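Local structure of xylan esterase 1 (Thermoanaerobacterium sp. 'JW/SL YS485', 3FCY) at residues 48-53 and 279-284; 75-80 and 126-131; 97-102 and 134-139; 170-175 and 271-276. The protein probably removes acetyl groups from xylan and related acetylated compounds, as an alpha/beta hydrolase of carbohydrate esterase family CE7. All blocks are in the same frame, centred on the assembly; numbering follows the deposited sequence.

The four contacts form two pairs on opposite sides of the chain's centre. Interactions 1 and 4 have centres about 12 Å apart and touch. D49 OD1 meets Y276 OH, Y53 OH meets A172 O, and the rings of Y53 and Y276 stack. Interactions 2 and 3 are closer, with centres about 8 Å apart, and I100 packs against V131 and K127. The pairs are well separated: about 37 Å between the centres of interactions 1 and 2. In interaction 4 the side chain of L274 is about 10 Å from that of Y117, which is predicted to bind substrate. In interaction 3 the side chain of F135 is about 9 Å from the bound calcium.

Interaction 1. Residues 48-53 and 279-284; sequences EDFDEY and VKNLAK
The ring of F50 meets L282 and N281 with its outer end. In this alpha/beta hydrolase the contact joins the first turn of helix 50-62 to the short helical turn 279-282. L282 CG lies at the ring edge, in its plane, 3.7 Å from F50 CZ. D51 OD2 is also at the edge, in plane. N281 CB, L282 CD2 and K284 NZ approach the ring obliquely. The amide plane of N281 is turned 77° from the ring. F50 holds its CG anti to the backbone N (chi1 -174°), which points the ring at segment 279-284. Its tip then touches L282 CD2 (F50 CZ to CD2 3.5 Å) and the stem of N281 (F50 CZ to CB 3.6 Å). The F50 ring also meets that of W54. L282 is buried and also packs on F181, A216 and A219. A serine in place of F50 would probably leave a gap beside L282 CD2 and N281 CB. N281 ND2 bonds to G275 O; its OD1 accepts from K280 NZ at 3.1 Å, the donor standing above the carbonyl plane. Beside the ring runs a long salt bridge, D51 OD2 to K284 NZ at 3.8 Å. D51 OD2 also pairs with R285. K284 NZ is anchored on its own segment, donating to N281 O at 3.1 Å, with a C=O...N angle of 167°.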
loop_
_atom_site.group_PDB
_atom_site.type_symbol
_atom_site.label_atom_id
_atom_site.label_comp_id
_atom_site.label_asym_id
_atom_site.label_seq_id
_atom_site.Cartn_x
_atom_site.Cartn_y
_atom_site.Cartn_z
ATOM N N GLU A 48 -21.689 36.407 -4.626
ATOM C CA GLU A 48 -22.820 37.242 -5.007
ATOM C C GLU A 48 -22.522 38.085 -6.234
ATOM O O GLU A 48 -23.429 38.443 -6.980
ATOM C CB GLU A 48 -23.224 38.148 -3.846
ATOM C CG GLU A 48 -24.293 37.538 -2.965
ATOM C CD GLU A 48 -25.545 37.198 -3.751
ATOM O OE1 GLU A 48 -26.174 38.129 -4.302
ATOM O OE2 GLU A 48 -25.896 36.001 -3.825
ATOM N N ASP A 49 -21.248 38.400 -6.441
ATOM C CA ASP A 49 -20.838 39.204 -7.587
ATOM C C ASP A 49 -20.220 38.324 -8.670
ATOM O O ASP A 49 -19.423 38.793 -9.485
ATOM C CB ASP A 49 -19.829 40.266 -7.137
ATOM C CG ASP A 49 -18.536 39.658 -6.612
ATOM O OD1 ASP A 49 -18.601 38.582 -5.978
ATOM O OD2 ASP A 49 -17.461 40.258 -6.823
ATOM N N PHE A 50 -20.601 37.048 -8.675
ATOM C CA PHE A 50 -20.090 36.082 -9.648
ATOM C C PHE A 50 -20.181 36.613 -11.077
ATOM O O PHE A 50 -19.196 36.611 -11.818
ATOM C CB PHE A 50 -20.872 34.764 -9.552
ATOM C CG PHE A 50 -20.320 33.665 -10.424
ATOM C CD1 PHE A 50 -19.237 32.899 -10.001
ATOM C CD2 PHE A 50 -20.860 33.419 -11.682
ATOM C CE1 PHE A 50 -18.698 31.905 -10.819
ATOM C CE2 PHE A 50 -20.326 32.424 -12.512
ATOM C CZ PHE A 50 -19.244 31.669 -12.077
ATOM N N ASP A 51 -21.372 37.065 -11.462
ATOM C CA ASP A 51 -21.590 37.582 -12.807
ATOM C C ASP A 51 -20.736 38.804 -13.104
ATOM O O ASP A 51 -20.123 38.891 -14.168
ATOM C CB ASP A 51 -23.075 37.904 -13.010
ATOM C CG ASP A 51 -23.926 36.651 -13.142
ATOM O OD1 ASP A 51 -25.161 36.742 -12.967
ATOM O OD2 ASP A 51 -23.360 35.574 -13.432
ATOM N N GLU A 52 -20.690 39.749 -12.171
ATOM C CA GLU A 52 -19.889 40.951 -12.371
ATOM C C GLU A 52 -18.416 40.577 -12.501
ATOM O O GLU A 52 -17.699 41.104 -13.351
ATOM C CB GLU A 52 -20.062 41.921 -11.200
ATOM C CG GLU A 52 -21.489 42.396 -10.981
ATOM C CD GLU A 52 -22.231 41.577 -9.941
ATOM O OE1 GLU A 52 -22.438 40.360 -10.156
ATOM O OE2 GLU A 52 -22.609 42.160 -8.898
ATOM N N TYR A 53 -17.974 39.661 -11.644
ATOM C CA TYR A 53 -16.588 39.193 -11.643
ATOM C C TYR A 53 -16.184 38.708 -13.028
ATOM O O TYR A 53 -15.160 39.124 -13.573
ATOM C CB TYR A 53 -16.437 38.050 -10.637
ATOM C CG TYR A 53 -15.083 37.370 -10.634
ATOM C CD1 TYR A 53 -14.023 37.877 -9.876
ATOM C CD2 TYR A 53 -14.877 36.189 -11.348
ATOM C CE1 TYR A 53 -12.790 37.211 -9.822
ATOM C CE2 TYR A 53 -13.648 35.518 -11.304
ATOM C CZ TYR A 53 -12.615 36.030 -10.537
ATOM O OH TYR A 53 -11.422 35.348 -10.460
ATOM N N VAL A 279 -16.648 25.410 -11.885
ATOM C CA VAL A 279 -17.382 25.260 -13.142
ATOM C C VAL A 279 -18.877 25.005 -12.991
ATOM O O VAL A 279 -19.653 25.306 -13.904
ATOM C CB VAL A 279 -16.783 24.145 -14.042
ATOM C CG1 VAL A 279 -15.371 24.524 -14.454
ATOM C CG2 VAL A 279 -16.805 22.802 -13.320
ATOM N N LYS A 280 -19.298 24.462 -11.853
ATOM C CA LYS A 280 -20.720 24.213 -11.664
ATOM C C LYS A 280 -21.453 25.553 -11.619
ATOM O O LYS A 280 -22.659 25.608 -11.856
ATOM C CB LYS A 280 -20.980 23.430 -10.371
ATOM C CG LYS A 280 -21.301 24.299 -9.167
ATOM C CD LYS A 280 -21.582 23.463 -7.934
ATOM C CE LYS A 280 -22.081 24.334 -6.795
ATOM N NZ LYS A 280 -21.180 25.495 -6.546
ATOM N N ASN A 281 -20.727 26.630 -11.316
ATOM C CA ASN A 281 -21.337 27.958 -11.252
ATOM C C ASN A 281 -21.398 28.612 -12.633
ATOM O O ASN A 281 -22.291 29.412 -12.911
ATOM C CB ASN A 281 -20.572 28.878 -10.290
ATOM C CG ASN A 281 -20.723 28.467 -8.828
ATOM O OD1 ASN A 281 -21.730 27.883 -8.433
ATOM N ND2 ASN A 281 -19.725 28.795 -8.015
ATOM N N LEU A 282 -20.444 28.273 -13.492
ATOM C CA LEU A 282 -20.401 28.816 -14.847
ATOM C C LEU A 282 -21.334 28.029 -15.766
ATOM O O LEU A 282 -21.810 28.542 -16.777
ATOM C CB LEU A 282 -18.974 28.734 -15.403
ATOM C CG LEU A 282 -17.924 29.724 -14.899
ATOM C CD1 LEU A 282 -16.544 29.345 -15.428
ATOM C CD2 LEU A 282 -18.307 31.126 -15.359
ATOM N N ALA A 283 -21.588 26.779 -15.396
ATOM C CA ALA A 283 -22.418 25.869 -16.175
ATOM C C ALA A 283 -23.718 26.441 -16.736
ATOM O O ALA A 283 -24.120 26.084 -17.843
ATOM C CB ALA A 283 -22.719 24.624 -15.352
ATOM N N LYS A 284 -24.371 27.325 -15.991
ATOM C CA LYS A 284 -25.638 27.894 -16.444
ATOM C C LYS A 284 -25.527 28.752 -17.703
ATOM O O LYS A 284 -26.533 29.023 -18.357
ATOM C CB LYS A 284 -26.281 28.718 -15.324
ATOM C CG LYS A 284 -25.577 30.028 -15.030
ATOM C CD LYS A 284 -26.250 30.768 -13.889
ATOM C CE LYS A 284 -25.545 32.087 -13.600
ATOM N NZ LYS A 284 -24.107 31.880 -13.254
#

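Interaction 2. Residues 75-80 and 126-131; sequences FQVSFA and DKLNYV
L128 is the hub of this apolar contact. L128 CD1 comes to the edge of the F79 ring near its plane, 3.8 Å from F79 CZ; L128 CD2 lies 4.0 Å from F79 CE1. The contact packs the loop between strands 69-72 and 80-88 on the short helical turn 128-131, beside the large sheet of the alpha/beta-hydrolase fold. L128 CD1 also touches V77 CG1 at 4.3 Å and, more loosely, the edge of the F75 ring. One turn on, V131 CG1 meets A80 CB at 4.1 Å and approaches the F79 edge near the ring plane. F79 CG lies between the backbone N and carbonyl carbon (chi1 56°), and this turns the ring edge to L128 and V131. The next shell includes I100 of strand 94-102, which touches A80, L128 and V131, and W124, stacked on F75. A second subunit also packs here, with its M338 on L128 and its L342 on V77. Within the loop itself, V77 CG2 covers one face of the F79 ring, 4.0 Å above its centre.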
loop_
_atom_site.group_PDB
_atom_site.type_symbol
_atom_site.label_atom_id
_atom_site.label_comp_id
_atom_site.label_asym_id
_atom_site.label_seq_id
_atom_site.Cartn_x
_atom_site.Cartn_y
_atom_site.Cartn_z
ATOM N N PHE A 75 6.630 18.020 -36.706
ATOM C CA PHE A 75 5.762 16.888 -37.031
ATOM C C PHE A 75 4.966 17.290 -38.273
ATOM O O PHE A 75 4.199 18.255 -38.236
ATOM C CB PHE A 75 4.788 16.600 -35.882
ATOM C CG PHE A 75 3.879 15.421 -36.137
ATOM C CD1 PHE A 75 4.267 14.130 -35.777
ATOM C CD2 PHE A 75 2.646 15.599 -36.759
ATOM C CE1 PHE A 75 3.441 13.035 -36.030
ATOM C CE2 PHE A 75 1.810 14.509 -37.019
ATOM C CZ PHE A 75 2.212 13.221 -36.652
ATOM N N GLN A 76 5.136 16.548 -39.361
ATOM C CA GLN A 76 4.444 16.861 -40.606
ATOM C C GLN A 76 3.810 15.661 -41.301
ATOM O O GLN A 76 4.385 14.579 -41.344
ATOM C CB GLN A 76 5.419 17.527 -41.581
ATOM C CG GLN A 76 5.905 18.899 -41.152
ATOM C CD GLN A 76 4.787 19.919 -41.142
ATOM O OE1 GLN A 76 4.037 20.038 -42.114
ATOM N NE2 GLN A 76 4.671 20.667 -40.050
ATOM N N VAL A 77 2.615 15.872 -41.843
ATOM C CA VAL A 77 1.897 14.847 -42.591
ATOM C C VAL A 77 1.505 15.504 -43.911
ATOM O O VAL A 77 1.439 16.729 -43.999
ATOM C CB VAL A 77 0.628 14.362 -41.853
ATOM C CG1 VAL A 77 1.023 13.552 -40.621
ATOM C CG2 VAL A 77 -0.239 15.549 -41.465
ATOM N N SER A 78 1.241 14.697 -44.930
ATOM C CA SER A 78 0.895 15.232 -46.245
ATOM C C SER A 78 -0.548 15.693 -46.399
ATOM O O SER A 78 -0.848 16.503 -47.279
ATOM C CB SER A 78 1.204 14.189 -47.324
ATOM O OG SER A 78 0.423 13.017 -47.142
ATOM N N PHE A 79 -1.437 15.198 -45.541
ATOM C CA PHE A 79 -2.854 15.538 -45.636
ATOM C C PHE A 79 -3.341 16.669 -44.737
ATOM O O PHE A 79 -4.543 16.942 -44.671
ATOM C CB PHE A 79 -3.687 14.287 -45.376
ATOM C CG PHE A 79 -3.394 13.634 -44.060
ATOM C CD1 PHE A 79 -4.089 14.005 -42.917
ATOM C CD2 PHE A 79 -2.406 12.667 -43.960
ATOM C CE1 PHE A 79 -3.802 13.416 -41.691
ATOM C CE2 PHE A 79 -2.110 12.072 -42.739
ATOM C CZ PHE A 79 -2.809 12.446 -41.603
ATOM N N ALA A 80 -2.417 17.330 -44.049
ATOM C CA ALA A 80 -2.789 18.434 -43.173
ATOM C C ALA A 80 -1.577 19.282 -42.814
ATOM O O ALA A 80 -0.435 18.868 -43.007
ATOM C CB ALA A 80 -3.445 17.900 -41.900
ATOM N N ASP A 126 -2.506 11.401 -32.411
ATOM C CA ASP A 126 -3.825 11.002 -31.931
ATOM C C ASP A 126 -4.896 12.086 -32.057
ATOM O O ASP A 126 -6.056 11.867 -31.707
ATOM C CB ASP A 126 -3.733 10.492 -30.485
ATOM C CG ASP A 126 -3.172 11.526 -29.532
ATOM O OD1 ASP A 126 -3.896 12.490 -29.200
ATOM O OD2 ASP A 126 -2.000 11.370 -29.120
ATOM N N LYS A 127 -4.506 13.256 -32.561
ATOM C CA LYS A 127 -5.456 14.343 -32.768
ATOM C C LYS A 127 -5.992 14.202 -34.192
ATOM O O LYS A 127 -7.011 14.796 -34.551
ATOM C CB LYS A 127 -4.773 15.714 -32.634
ATOM C CG LYS A 127 -4.088 15.983 -31.294
ATOM C CD LYS A 127 -5.063 15.903 -30.127
ATOM C CE LYS A 127 -4.372 16.211 -28.798
ATOM N NZ LYS A 127 -3.228 15.293 -28.517
ATOM N N LEU A 128 -5.299 13.397 -34.993
ATOM C CA LEU A 128 -5.667 13.195 -36.390
ATOM C C LEU A 128 -6.943 12.396 -36.631
ATOM O O LEU A 128 -7.430 12.340 -37.759
ATOM C CB LEU A 128 -4.507 12.538 -37.146
ATOM C CG LEU A 128 -3.199 13.337 -37.173
ATOM C CD1 LEU A 128 -2.118 12.526 -37.888
ATOM C CD2 LEU A 128 -3.430 14.683 -37.870
ATOM N N ASN A 129 -7.490 11.775 -35.593
ATOM C CA ASN A 129 -8.719 11.015 -35.782
ATOM C C ASN A 129 -9.844 11.968 -36.184
ATOM O O ASN A 129 -10.696 11.617 -36.998
ATOM C CB ASN A 129 -9.077 10.224 -34.513
ATOM C CG ASN A 129 -9.293 11.109 -33.302
ATOM O OD1 ASN A 129 -8.673 12.160 -33.164
ATOM N ND2 ASN A 129 -10.161 10.668 -32.401
ATOM N N TYR A 130 -9.842 13.180 -35.633
ATOM C CA TYR A 130 -10.864 14.153 -36.007
ATOM C C TYR A 130 -10.486 14.868 -37.303
ATOM O O TYR A 130 -11.356 15.354 -38.030
ATOM C CB TYR A 130 -11.101 15.171 -34.887
ATOM C CG TYR A 130 -12.003 14.637 -33.800
ATOM C CD1 TYR A 130 -11.484 13.899 -32.734
ATOM C CD2 TYR A 130 -13.385 14.831 -33.861
ATOM C CE1 TYR A 130 -12.318 13.366 -31.755
ATOM C CE2 TYR A 130 -14.231 14.301 -32.889
ATOM C CZ TYR A 130 -13.688 13.570 -31.837
ATOM O OH TYR A 130 -14.509 13.054 -30.863
ATOM N N VAL A 131 -9.193 14.933 -37.600
ATOM C CA VAL A 131 -8.755 15.565 -38.839
ATOM C C VAL A 131 -9.258 14.665 -39.971
ATOM O O VAL A 131 -9.610 15.142 -41.048
ATOM C CB VAL A 131 -7.208 15.691 -38.908
ATOM C CG1 VAL A 131 -6.783 16.204 -40.284
ATOM C CG2 VAL A 131 -6.716 16.654 -37.826
#

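Interaction 3. Residues 97-102 and 134-139; sequences AKYIKP and GFTVVA
Strands 97-102 and 136-139 run antiparallel, with 172° between their directions, as neighbours in the mixed sheet of the alpha/beta-hydrolase fold. Four backbone hydrogen bonds join them. K98 and A139 form one hydrogen-bonded pair, I100 and V137 the other. The straightest is I100 N to V137 O, 2.8 Å long with 172° at the hydrogen. Y99 and V138 form the non-hydrogen-bonded pair between them. CA-H...O contacts lie between these bonds, such as V138 CA to K98 O at 3.2 Å.

The apolar contacts on the Y99 face come next. V138 CG1 meets A97 CB at 3.8 Å, while V138 CG2 comes obliquely to the Y99 ring. Y99 has CG anti to the backbone N (chi1 168°), which brings its ring edge to T136. T136 CG2 lies at that edge, in plane, 3.5 Å from Y99 CE1. Y99 OH and T136 OG1 both bond to E196 OE2, so one carboxylate oxygen ties the two strands together. On the other face I100 and V137 pack on helix 128-131. K98 NZ bonds to G122 O and S121 OG and makes a cation-pi contact with W124.

The strand ends close with P102. Its CD is 3.4 Å from F135 O and 3.6 Å from T136 OG1. Replacing P102 by a glycine would probably open a gap beside F135 O and T136 OG1 and leave the strand end freer to turn. G134, with positive phi, is the C-prime residue of a Schellman motif ending helix 128-131. Its O lies 3.7 Å from P102 CG.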
loop_
_atom_site.group_PDB
_atom_site.type_symbol
_atom_site.label_atom_id
_atom_site.label_comp_id
_atom_site.label_asym_id
_atom_site.label_seq_id
_atom_site.Cartn_x
_atom_site.Cartn_y
_atom_site.Cartn_z
ATOM N N ALA A 97 -0.721 26.283 -28.214
ATOM C CA ALA A 97 -1.688 25.260 -28.577
ATOM C C ALA A 97 -1.267 24.619 -29.889
ATOM O O ALA A 97 -0.738 25.295 -30.777
ATOM C CB ALA A 97 -3.084 25.869 -28.730
ATOM N N LYS A 98 -1.472 23.310 -29.993
ATOM C CA LYS A 98 -1.173 22.606 -31.228
ATOM C C LYS A 98 -2.316 23.010 -32.148
ATOM O O LYS A 98 -3.431 23.233 -31.682
ATOM C CB LYS A 98 -1.187 21.085 -31.017
ATOM C CG LYS A 98 0.074 20.519 -30.374
ATOM C CD LYS A 98 -0.021 18.998 -30.242
ATOM C CE LYS A 98 1.328 18.382 -29.895
ATOM N NZ LYS A 98 1.890 18.935 -28.632
ATOM N N TYR A 99 -2.042 23.109 -33.442
ATOM C CA TYR A 99 -3.059 23.502 -34.416
ATOM C C TYR A 99 -2.875 22.692 -35.691
ATOM O O TYR A 99 -1.863 22.822 -36.383
ATOM C CB TYR A 99 -2.942 25.011 -34.688
ATOM C CG TYR A 99 -3.725 25.557 -35.870
ATOM C CD1 TYR A 99 -5.020 25.121 -36.154
ATOM C CD2 TYR A 99 -3.182 26.564 -36.671
ATOM C CE1 TYR A 99 -5.759 25.679 -37.210
ATOM C CE2 TYR A 99 -3.907 27.130 -37.719
ATOM C CZ TYR A 99 -5.193 26.685 -37.983
ATOM O OH TYR A 99 -5.907 27.265 -39.010
ATOM N N ILE A 100 -3.851 21.834 -35.978
ATOM C CA ILE A 100 -3.810 20.984 -37.161
ATOM C C ILE A 100 -4.951 21.371 -38.096
ATOM O O ILE A 100 -6.124 21.355 -37.716
ATOM C CB ILE A 100 -3.948 19.496 -36.790
ATOM C CG1 ILE A 100 -2.963 19.147 -35.667
ATOM C CG2 ILE A 100 -3.670 18.636 -38.014
ATOM C CD1 ILE A 100 -3.137 17.745 -35.106
ATOM N N LYS A 101 -4.588 21.715 -39.324
ATOM C CA LYS A 101 -5.550 22.140 -40.327
ATOM C C LYS A 101 -5.553 21.167 -41.499
ATOM O O LYS A 101 -4.520 20.937 -42.130
ATOM C CB LYS A 101 -5.175 23.545 -40.811
ATOM C CG LYS A 101 -6.095 24.139 -41.848
ATOM C CD LYS A 101 -5.540 25.469 -42.337
ATOM C CE LYS A 101 -6.404 26.057 -43.441
ATOM N NZ LYS A 101 -5.830 27.333 -43.956
ATOM N N PRO A 102 -6.719 20.575 -41.802
ATOM C CA PRO A 102 -6.798 19.628 -42.917
ATOM C C PRO A 102 -6.611 20.341 -44.255
ATOM O O PRO A 102 -7.019 21.494 -44.416
ATOM C CB PRO A 102 -8.198 19.037 -42.765
ATOM C CG PRO A 102 -8.984 20.189 -42.212
ATOM C CD PRO A 102 -8.041 20.768 -41.176
ATOM N N GLY A 134 -12.308 15.704 -41.266
ATOM C CA GLY A 134 -12.323 17.026 -41.873
ATOM C C GLY A 134 -12.323 18.196 -40.903
ATOM O O GLY A 134 -12.515 19.341 -41.313
ATOM N N PHE A 135 -12.111 17.914 -39.621
ATOM C CA PHE A 135 -12.082 18.957 -38.597
ATOM C C PHE A 135 -10.721 19.625 -38.495
ATOM O O PHE A 135 -9.697 19.027 -38.828
ATOM C CB PHE A 135 -12.339 18.383 -37.199
ATOM C CG PHE A 135 -13.783 18.216 -36.833
ATOM C CD1 PHE A 135 -14.225 18.618 -35.573
ATOM C CD2 PHE A 135 -14.679 17.582 -37.687
ATOM C CE1 PHE A 135 -15.541 18.384 -35.162
ATOM C CE2 PHE A 135 -16.000 17.341 -37.290
ATOM C CZ PHE A 135 -16.429 17.742 -36.021
ATOM N N THR A 136 -10.727 20.872 -38.031
ATOM C CA THR A 136 -9.492 21.576 -37.736
ATOM C C THR A 136 -9.422 21.188 -36.260
ATOM O O THR A 136 -10.451 21.194 -35.575
ATOM C CB THR A 136 -9.635 23.111 -37.853
ATOM O OG1 THR A 136 -9.284 23.518 -39.177
ATOM C CG2 THR A 136 -8.713 23.823 -36.857
ATOM N N VAL A 137 -8.244 20.813 -35.770
ATOM C CA VAL A 137 -8.122 20.423 -34.367
ATOM C C VAL A 137 -7.091 21.274 -33.636
ATOM O O VAL A 137 -5.968 21.458 -34.115
ATOM C CB VAL A 137 -7.729 18.926 -34.222
ATOM C CG1 VAL A 137 -7.588 18.555 -32.739
ATOM C CG2 VAL A 137 -8.783 18.047 -34.886
ATOM N N VAL A 138 -7.487 21.786 -32.476
ATOM C CA VAL A 138 -6.620 22.622 -31.653
ATOM C C VAL A 138 -6.553 22.034 -30.243
ATOM O O VAL A 138 -7.569 21.620 -29.693
ATOM C CB VAL A 138 -7.162 24.073 -31.571
ATOM C CG1 VAL A 138 -6.222 24.941 -30.743
ATOM C CG2 VAL A 138 -7.318 24.652 -32.974
ATOM N N ALA A 139 -5.352 21.985 -29.674
ATOM C CA ALA A 139 -5.151 21.456 -28.324
ATOM C C ALA A 139 -4.286 22.449 -27.553
ATOM O O ALA A 139 -3.089 22.573 -27.814
ATOM C CB ALA A 139 -4.470 20.094 -28.387
#

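Interaction 4. Residues 170-175 and 271-276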
loop_
_atom_site.group_PDB
_atom_site.type_symbol
_atom_site.label_atom_id
_atom_site.label_comp_id
_atom_site.label_asym_id
_atom_site.label_seq_id
_atom_site.Cartn_x
_atom_site.Cartn_y
_atom_site.Cartn_z
ATOM N N ASP A 170 -4.547 36.209 -2.847
ATOM C CA ASP A 170 -4.346 37.476 -3.545
ATOM C C ASP A 170 -5.752 37.956 -3.920
ATOM O O ASP A 170 -6.743 37.332 -3.535
ATOM C CB ASP A 170 -3.556 37.228 -4.836
ATOM C CG ASP A 170 -2.901 38.484 -5.380
ATOM O OD1 ASP A 170 -3.555 39.547 -5.391
ATOM O OD2 ASP A 170 -1.729 38.399 -5.811
ATOM N N ASP A 171 -5.854 39.058 -4.659
ATOM C CA ASP A 171 -7.170 39.537 -5.074
ATOM C C ASP A 171 -7.833 38.483 -5.960
ATOM O O ASP A 171 -7.156 37.819 -6.748
ATOM C CB ASP A 171 -7.057 40.845 -5.856
ATOM C CG ASP A 171 -8.416 41.423 -6.208
ATOM O OD1 ASP A 171 -9.104 41.923 -5.292
ATOM O OD2 ASP A 171 -8.805 41.364 -7.393
ATOM N N ALA A 172 -9.147 38.328 -5.835
ATOM C CA ALA A 172 -9.875 37.336 -6.627
ATOM C C ALA A 172 -9.577 37.426 -8.125
ATOM O O ALA A 172 -9.523 36.402 -8.815
ATOM C CB ALA A 172 -11.376 37.471 -6.387
ATOM N N ASP A 173 -9.379 38.642 -8.626
ATOM C CA ASP A 173 -9.098 38.833 -10.049
ATOM C C ASP A 173 -7.709 38.336 -10.458
ATOM O O ASP A 173 -7.362 38.370 -11.638
ATOM C CB ASP A 173 -9.235 40.315 -10.434
ATOM C CG ASP A 173 -10.669 40.830 -10.327
ATOM O OD1 ASP A 173 -10.894 42.012 -10.663
ATOM O OD2 ASP A 173 -11.569 40.069 -9.912
ATOM N N ASN A 174 -6.914 37.880 -9.491
ATOM C CA ASN A 174 -5.566 37.388 -9.784
ATOM C C ASN A 174 -5.446 35.871 -9.639
ATOM O O ASN A 174 -4.341 35.317 -9.662
ATOM C CB ASN A 174 -4.534 38.071 -8.879
ATOM C CG ASN A 174 -4.514 39.581 -9.052
ATOM O OD1 ASN A 174 -4.544 40.091 -10.176
ATOM N ND2 ASN A 174 -4.448 40.304 -7.938
ATOM N N MET A 175 -6.583 35.199 -9.486
ATOM C CA MET A 175 -6.580 33.747 -9.352
ATOM C C MET A 175 -6.182 33.149 -10.697
ATOM O O MET A 175 -6.768 33.476 -11.727
ATOM C CB MET A 175 -7.959 33.273 -8.902
ATOM C CG MET A 175 -8.266 33.698 -7.471
ATOM S SD MET A 175 -9.950 33.382 -6.951
ATOM C CE MET A 175 -9.886 31.622 -6.635
ATOM N N PHE A 271 -14.076 28.858 0.548
ATOM C CA PHE A 271 -14.875 28.162 -0.448
ATOM C C PHE A 271 -15.711 29.098 -1.314
ATOM O O PHE A 271 -15.990 28.786 -2.466
ATOM C CB PHE A 271 -15.754 27.103 0.216
ATOM C CG PHE A 271 -14.998 25.871 0.624
ATOM C CD1 PHE A 271 -14.780 25.577 1.968
ATOM C CD2 PHE A 271 -14.473 25.017 -0.342
ATOM C CE1 PHE A 271 -14.046 24.450 2.341
ATOM C CE2 PHE A 271 -13.737 23.888 0.022
ATOM C CZ PHE A 271 -13.523 23.604 1.365
ATOM N N THR A 272 -16.103 30.246 -0.768
ATOM C CA THR A 272 -16.882 31.206 -1.544
ATOM C C THR A 272 -15.976 31.776 -2.628
ATOM O O THR A 272 -16.385 31.931 -3.777
ATOM C CB THR A 272 -17.407 32.367 -0.665
ATOM O OG1 THR A 272 -18.341 31.854 0.295
ATOM C CG2 THR A 272 -18.095 33.422 -1.521
ATOM N N LYS A 273 -14.740 32.084 -2.254
ATOM C CA LYS A 273 -13.780 32.623 -3.206
ATOM C C LYS A 273 -13.485 31.583 -4.287
ATOM O O LYS A 273 -13.353 31.921 -5.469
ATOM C CB LYS A 273 -12.498 33.028 -2.487
ATOM C CG LYS A 273 -11.579 33.889 -3.324
ATOM C CD LYS A 273 -10.519 34.535 -2.451
ATOM C CE LYS A 273 -9.610 35.447 -3.256
ATOM N NZ LYS A 273 -8.613 36.105 -2.366
ATOM N N LEU A 274 -13.386 30.318 -3.885
ATOM C CA LEU A 274 -13.141 29.242 -4.846
ATOM C C LEU A 274 -14.363 29.124 -5.760
ATOM O O LEU A 274 -14.304 28.525 -6.835
ATOM C CB LEU A 274 -12.902 27.912 -4.120
ATOM C CG LEU A 274 -11.568 27.758 -3.375
ATOM C CD1 LEU A 274 -11.553 26.442 -2.614
ATOM C CD2 LEU A 274 -10.412 27.818 -4.363
ATOM N N GLY A 275 -15.474 29.703 -5.316
ATOM C CA GLY A 275 -16.695 29.671 -6.101
ATOM C C GLY A 275 -16.531 30.368 -7.438
ATOM O O GLY A 275 -17.240 30.062 -8.397
ATOM N N TYR A 276 -15.594 31.308 -7.512
ATOM C CA TYR A 276 -15.343 32.034 -8.753
ATOM C C TYR A 276 -14.837 31.122 -9.860
ATOM O O TYR A 276 -15.058 31.391 -11.045
ATOM C CB TYR A 276 -14.314 33.144 -8.534
ATOM C CG TYR A 276 -14.831 34.338 -7.773
ATOM C CD1 TYR A 276 -15.881 35.112 -8.276
ATOM C CD2 TYR A 276 -14.258 34.712 -6.563
ATOM C CE1 TYR A 276 -16.341 36.237 -7.586
ATOM C CE2 TYR A 276 -14.710 35.828 -5.866
ATOM C CZ TYR A 276 -15.750 36.587 -6.383
ATOM O OH TYR A 276 -16.189 37.689 -5.688
#
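K273 reaches from helix 267-274 to D170 and A172, in the loop that leads into helix 176-192. In this alpha/beta hydrolase the contact ties that helix to that loop. The lysine side chain is extended, with CG anti to the backbone N (chi1 -166°), and this carries NZ to the carbonyl of D170. K273 NZ donates to D170 O at 2.5 Å, nearly along the C=O axis. The bond is unusually short, so its exact length is doubtful. L168 O takes a second bond from the same ammonium. On the way, K273 CE passes A172 CA at 3.9 Å.

M175 crosses the base of this lysine obliquely, and M175 SD is 4.0 Å from K273 CG. A bend at chi3 (77°) turns the end of M175 so that CE rests 3.7 Å from K273 O. The same methyl comes loosely to L274 CD2.

A172 makes the third part of the contact. Its CB meets the Y276 ring obliquely, 3.8 Å from Y276 CE2. The hydroxyl of Y276 has its polar partner in D49.

The loop is shaped from within. D171 OD2 accepts from D173 N at 3.0 Å, an Asx turn. N174 ND2 bonds to D170 OD1.

The contact thus joins one lysine-to-carbonyl anchor to an apolar flank. The nearby carboxylates do not touch the ammonium: D170 OD1 is 6.8 Å and D171 OD1 6.5 Å from K273 NZ. Their charges may still stabilise it at longer range, but its direct grip on this loop is on backbone oxygen.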